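PDB 6A51: CheQ from Campylobacter jejuni subsp. jejuni, which controls, together with CheP, transcription of the core chemotaxis operon cheVAW. Local coordinates for residues 16-19 with 20-24; 95-99 with 100-104; 108-111 with 112-116. All blocks are in the same frame, centred on the assembly; numbering follows the deposited sequence.

Overall arrangement
The three contacts are local turns and short helical pieces that follow one another along a single chain. Contact 1 ends the edge strand 15-18 of the mixed sheet and leads into the loop before strand 27-29. Contacts 2 and 3 lie on the connection from helix 88-95 to strand 116-119, their centres about 9 Å apart, and they touch: H101 ND1 lies 2.9 Å from S108 OG, and E104 OE2 lies 3.1 Å from Y111 OH, both probable hydrogen bonds. Contact 1 stands apart, its centre about 19 Å from that of contact 2 and 21 Å from that of contact 3, but P20 and N21 rest on F94 of the helix that leads into contact 2.

Contact 1 (16-19 with 20-24); sequences LILP and PNEFL
P19 and E22 are the ends of a type I beta turn, P19-P20-N21-E22, which takes the chain out of the edge strand 15-18 and turns it sharply. One hydrogen bond closes the turn, from E22 N to P19 O at 3.0 Å; its donor stands above the carbonyl plane, 41° out of it. Proline suits the second position, where its ring holds phi near the value the turn needs and no backbone N-H is called for.

The packed side lies beneath the turn, where L18 and L24, both buried, meet through single methyls. L18 CD1 is 3.8 Å from L24 CD2, and the two side chains cross at about a right angle. Both also touch Y55 of strand 52-55, so the chain on the two sides of the turn rests on the same tyrosine; the hydroxyl of Y55 is in turn hydrogen-bonded to E22 O.

The outer side is more exposed and more polar. P19 is exposed, and the partly exposed E22 reaches back and crosses its ring at a slant. With CG anti to the backbone N (chi1 158°) and the rest of the chain extended, the carboxylate is carried over to the proline carbons instead of following the chain toward F23. There, one carboxylate oxygen, E22 OE2, makes van der Waals contact with P19 CG and P19 CD, at 3.2 Å from each.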
# COMPACT_ATOMS: atom_id res chain seq x y z
N LEU A 16 -6.78 -9.47 -10.84
CA LEU A 16 -7.18 -9.54 -9.46
C LEU A 16 -7.41 -8.15 -8.89
O LEU A 16 -6.77 -7.18 -9.30
CB LEU A 16 -6.12 -10.25 -8.62
CG LEU A 16 -5.67 -11.60 -9.16
CD1 LEU A 16 -4.58 -12.17 -8.26
CD2 LEU A 16 -6.86 -12.56 -9.30
N ILE A 17 -8.35 -8.06 -7.97
CA ILE A 17 -8.39 -6.96 -7.02
C ILE A 17 -7.53 -7.36 -5.82
O ILE A 17 -7.71 -8.44 -5.25
CB ILE A 17 -9.82 -6.63 -6.59
CG1 ILE A 17 -10.68 -6.37 -7.82
CG2 ILE A 17 -9.84 -5.42 -5.66
CD1 ILE A 17 -10.10 -5.36 -8.72
N LEU A 18 -6.57 -6.52 -5.49
CA LEU A 18 -5.72 -6.78 -4.35
C LEU A 18 -6.45 -6.34 -3.09
O LEU A 18 -6.87 -5.17 -3.02
CB LEU A 18 -4.41 -6.02 -4.48
CG LEU A 18 -3.67 -6.37 -5.75
CD1 LEU A 18 -2.66 -5.28 -6.06
CD2 LEU A 18 -3.02 -7.73 -5.57
N PRO A 19 -6.65 -7.21 -2.11
CA PRO A 19 -7.15 -6.76 -0.81
C PRO A 19 -6.21 -5.74 -0.21
O PRO A 19 -4.98 -5.87 -0.33
CB PRO A 19 -7.18 -8.05 0.02
CG PRO A 19 -6.18 -8.95 -0.64
CD PRO A 19 -6.29 -8.64 -2.11
N PRO A 20 -6.74 -4.70 0.44
CA PRO A 20 -5.89 -3.56 0.81
C PRO A 20 -4.79 -3.90 1.81
O PRO A 20 -3.83 -3.14 1.93
CB PRO A 20 -6.88 -2.54 1.38
CG PRO A 20 -8.05 -3.39 1.86
CD PRO A 20 -8.12 -4.55 0.92
N ASN A 21 -4.89 -5.02 2.52
CA ASN A 21 -3.84 -5.41 3.47
C ASN A 21 -2.86 -6.39 2.87
O ASN A 21 -2.19 -7.13 3.61
CB ASN A 21 -4.44 -5.99 4.76
CG ASN A 21 -5.05 -7.37 4.57
OD1 ASN A 21 -5.60 -7.69 3.51
ND2 ASN A 21 -4.97 -8.20 5.61
N GLU A 22 -2.76 -6.45 1.55
CA GLU A 22 -1.87 -7.39 0.90
C GLU A 22 -0.71 -6.63 0.29
O GLU A 22 -0.92 -5.69 -0.50
CB GLU A 22 -2.61 -8.20 -0.16
CG GLU A 22 -1.67 -8.78 -1.20
CD GLU A 22 -2.30 -9.88 -2.04
OE1 GLU A 22 -1.58 -10.50 -2.87
OE2 GLU A 22 -3.52 -10.15 -1.85
N PHE A 23 0.50 -7.02 0.65
CA PHE A 23 1.67 -6.28 0.25
C PHE A 23 1.97 -6.52 -1.22
O PHE A 23 1.59 -7.55 -1.79
CB PHE A 23 2.87 -6.67 1.12
CG PHE A 23 2.52 -6.84 2.57
CD1 PHE A 23 1.57 -6.02 3.17
CD2 PHE A 23 3.12 -7.82 3.33
CE1 PHE A 23 1.23 -6.18 4.50
CE2 PHE A 23 2.79 -7.98 4.66
CZ PHE A 23 1.84 -7.16 5.24
N LEU A 24 2.64 -5.54 -1.84
CA LEU A 24 2.94 -5.58 -3.26
C LEU A 24 4.27 -6.27 -3.58
O LEU A 24 4.88 -5.95 -4.61
CB LEU A 24 2.93 -4.15 -3.80
CG LEU A 24 1.58 -3.46 -3.79
CD1 LEU A 24 1.79 -1.95 -3.85
CD2 LEU A 24 0.74 -3.96 -4.99

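Contact 2 (95-99 with 100-104); sequences TGLAP and SHLVE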
# COMPACT_ATOMS: atom_id res chain seq x y z
N THR A 95 -7.62 1.39 6.74
CA THR A 95 -7.56 1.73 8.15
C THR A 95 -8.56 2.78 8.56
O THR A 95 -8.70 3.04 9.75
CB THR A 95 -6.17 2.26 8.53
OG1 THR A 95 -5.93 3.50 7.85
CG2 THR A 95 -5.08 1.27 8.18
N GLY A 96 -9.23 3.42 7.60
CA GLY A 96 -10.04 4.56 7.96
C GLY A 96 -9.27 5.81 8.32
O GLY A 96 -9.88 6.80 8.73
N LEU A 97 -7.95 5.81 8.20
CA LEU A 97 -7.18 7.01 8.47
C LEU A 97 -7.48 8.06 7.41
O LEU A 97 -7.65 7.73 6.23
CB LEU A 97 -5.69 6.67 8.48
CG LEU A 97 -4.68 7.79 8.73
CD1 LEU A 97 -4.69 8.15 10.20
CD2 LEU A 97 -3.30 7.35 8.29
N ALA A 98 -7.55 9.32 7.82
CA ALA A 98 -7.83 10.41 6.87
C ALA A 98 -6.60 10.68 6.01
O ALA A 98 -5.50 10.82 6.55
CB ALA A 98 -8.23 11.67 7.61
N PRO A 99 -6.75 10.78 4.69
CA PRO A 99 -5.55 10.92 3.82
C PRO A 99 -4.67 12.11 4.15
O PRO A 99 -3.48 12.10 3.79
CB PRO A 99 -6.15 11.03 2.41
CG PRO A 99 -7.46 10.30 2.50
CD PRO A 99 -7.98 10.54 3.91
N SER A 100 -5.22 13.13 4.81
CA SER A 100 -4.41 14.28 5.23
C SER A 100 -3.21 13.86 6.07
O SER A 100 -2.12 14.44 5.93
CB SER A 100 -5.27 15.28 6.01
OG SER A 100 -6.04 14.64 7.01
N HIS A 101 -3.39 12.86 6.93
CA HIS A 101 -2.31 12.41 7.80
C HIS A 101 -1.07 12.01 7.03
O HIS A 101 0.04 12.07 7.57
CB HIS A 101 -2.75 11.23 8.64
CG HIS A 101 -3.73 11.59 9.70
ND1 HIS A 101 -3.35 12.06 10.94
CD2 HIS A 101 -5.08 11.54 9.71
CE1 HIS A 101 -4.42 12.29 11.67
NE2 HIS A 101 -5.49 11.98 10.95
N LEU A 102 -1.22 11.56 5.78
CA LEU A 102 -0.07 11.12 5.01
C LEU A 102 0.58 12.25 4.22
O LEU A 102 1.51 11.98 3.44
CB LEU A 102 -0.46 9.97 4.09
CG LEU A 102 -1.07 8.73 4.74
CD1 LEU A 102 -1.05 7.60 3.72
CD2 LEU A 102 -0.33 8.31 6.02
N VAL A 103 0.12 13.48 4.40
CA VAL A 103 0.72 14.66 3.78
C VAL A 103 1.66 15.30 4.80
O VAL A 103 1.21 15.83 5.82
CB VAL A 103 -0.35 15.66 3.32
CG1 VAL A 103 0.30 16.82 2.61
CG2 VAL A 103 -1.36 14.97 2.41
N GLU A 104 2.97 15.26 4.51
CA GLU A 104 3.99 15.69 5.46
C GLU A 104 3.69 17.08 6.03
O GLU A 104 3.72 17.29 7.25
CB GLU A 104 5.37 15.67 4.79
CG GLU A 104 6.51 16.21 5.66
CD GLU A 104 7.79 15.40 5.50
OE1 GLU A 104 8.60 15.37 6.47
OE2 GLU A 104 8.00 14.79 4.43
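L97 and H101 pack against each other at the start of a 3-10 turn that follows the C-terminal end of helix 88-95. The helix is left through G96, which has positive phi, and T95 OG1 accepts from L97 N in an ST turn, 3.1 Å. Two i to i+3 backbone bonds then wind the chain: H101 N to A98 O at 3.0 Å and L102 N to P99 O at 3.1 Å.

The imidazole can be followed outward from its root. H101 CB sits 3.5 Å from A98 O, the carbonyl that also receives its own backbone N-H, and near L97 CD2. At CG the ring begins to pass under the leucine. CG lies anti to the carbonyl carbon (chi1 -71°), which sets the imidazole with one face to L97 and its CD2 edge to A98 O. L97 CD1 lies over that face as a CH-pi contact, 3.8 Å from the centroid of the H101 ring and offset toward the rim on the CD2 side. ND1, farther from that methyl, is hydrogen-bonded to S108 OG at the start of helix 109-113, which helps fix the rotation of the ring. NE2, on the far rim, still has L97 CD1 within van der Waals range.

The second leucine branch turns elsewhere: L97 CD2 meets L102 CD2 at 3.9 Å, and L102 in turn packs on A88 and C92 of helix 88-95. At H101 CD2, L97 CD1 comes to 3.4 Å over the face while A98 O lies in the ring plane at the edge, 3.3 Å away.

Contact 3 (108-111 with 112-116); sequences SSIY and KLLEL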
# COMPACT_ATOMS: atom_id res chain seq x y z
N SER A 108 1.54 15.42 11.07
CA SER A 108 0.79 14.41 11.78
C SER A 108 1.73 13.53 12.58
O SER A 108 2.82 13.18 12.11
CB SER A 108 -0.01 13.56 10.78
OG SER A 108 -0.47 12.35 11.35
N SER A 109 1.34 13.18 13.81
CA SER A 109 2.15 12.22 14.56
C SER A 109 2.15 10.85 13.89
O SER A 109 3.18 10.16 13.89
CB SER A 109 1.67 12.10 16.01
OG SER A 109 1.74 13.33 16.72
N ILE A 110 1.02 10.45 13.31
CA ILE A 110 0.96 9.19 12.57
C ILE A 110 1.97 9.17 11.43
O ILE A 110 2.68 8.18 11.23
CB ILE A 110 -0.47 8.95 12.05
CG1 ILE A 110 -1.36 8.55 13.21
CG2 ILE A 110 -0.49 7.83 11.03
CD1 ILE A 110 -1.08 7.15 13.64
N TYR A 111 2.05 10.27 10.66
CA TYR A 111 2.95 10.29 9.50
C TYR A 111 4.33 9.81 9.90
O TYR A 111 5.02 9.09 9.17
CB TYR A 111 3.02 11.69 8.92
CG TYR A 111 3.94 11.81 7.72
CD1 TYR A 111 5.33 11.87 7.87
CD2 TYR A 111 3.42 11.88 6.43
CE1 TYR A 111 6.16 11.97 6.78
CE2 TYR A 111 4.25 11.99 5.33
CZ TYR A 111 5.62 12.03 5.52
OH TYR A 111 6.45 12.14 4.44
N LYS A 112 4.72 10.17 11.09
CA LYS A 112 6.07 9.96 11.54
C LYS A 112 6.35 8.52 11.94
O LYS A 112 7.50 8.08 11.86
CB LYS A 112 6.29 10.93 12.68
CG LYS A 112 7.10 10.41 13.75
CD LYS A 112 8.41 11.09 13.54
CE LYS A 112 9.32 10.92 14.72
NZ LYS A 112 10.73 11.29 14.42
N LEU A 113 5.32 7.78 12.35
CA LEU A 113 5.43 6.35 12.61
C LEU A 113 5.51 5.49 11.35
O LEU A 113 5.73 4.27 11.47
CB LEU A 113 4.21 5.89 13.41
CG LEU A 113 3.97 6.61 14.73
CD1 LEU A 113 2.68 6.12 15.30
CD2 LEU A 113 5.12 6.33 15.71
N LEU A 114 5.33 6.07 10.17
CA LEU A 114 5.15 5.29 8.95
C LEU A 114 6.30 5.50 7.96
O LEU A 114 6.76 6.62 7.76
CB LEU A 114 3.85 5.67 8.25
CG LEU A 114 2.56 5.41 8.98
CD1 LEU A 114 1.45 5.94 8.11
CD2 LEU A 114 2.44 3.91 9.20
N GLU A 115 6.71 4.41 7.31
CA GLU A 115 7.64 4.49 6.19
C GLU A 115 6.85 4.77 4.92
O GLU A 115 6.06 3.93 4.49
CB GLU A 115 8.44 3.21 6.02
CG GLU A 115 9.28 3.27 4.73
CD GLU A 115 10.18 2.06 4.51
OE1 GLU A 115 10.11 1.11 5.30
OE2 GLU A 115 10.97 2.07 3.52
N LEU A 116 7.06 5.94 4.31
CA LEU A 116 6.41 6.29 3.06
C LEU A 116 7.44 6.36 1.93
O LEU A 116 8.65 6.29 2.15
CB LEU A 116 5.65 7.61 3.17
CG LEU A 116 4.67 7.72 4.33
CD1 LEU A 116 3.62 8.76 4.03
CD2 LEU A 116 4.00 6.41 4.53
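Y111 and L116 meet where the short helix 109-113 gives way to strand 116-119. Backbone bonds across the contact are all of the i to i+3 kind: K112 N to S109 O at 3.2 Å, L113 N to I110 O at 2.9 Å, which is weak, and L114 N to Y111 O at 3.2 Å, the straightest of the three (157°). At the N-cap, S108 OG accepts a weak bond from Y111 N, 3.3 Å long, and is also hydrogen-bonded to H101 ND1.

Apolar contacts take two directions. I110 CG2 touches L114 CD1 at 4.0 Å, the side chains passing at a slant, and I110 CD1 approaches L113 CD1 more loosely. The Y111 side chain, with CG anti to the backbone N (chi1 180°), swings away from these leucines, and L116 CD1 reaches its CE2 at 3.5 Å. Beyond the helix, L113 and L114 rest on F133 and F130 of helix 127-134.

Three i to i+3 bonds and a capping bond, two of the four weak, make this a loosely bonded helix, probably held in place largely by I110, L113 and L114 packing on their neighbours.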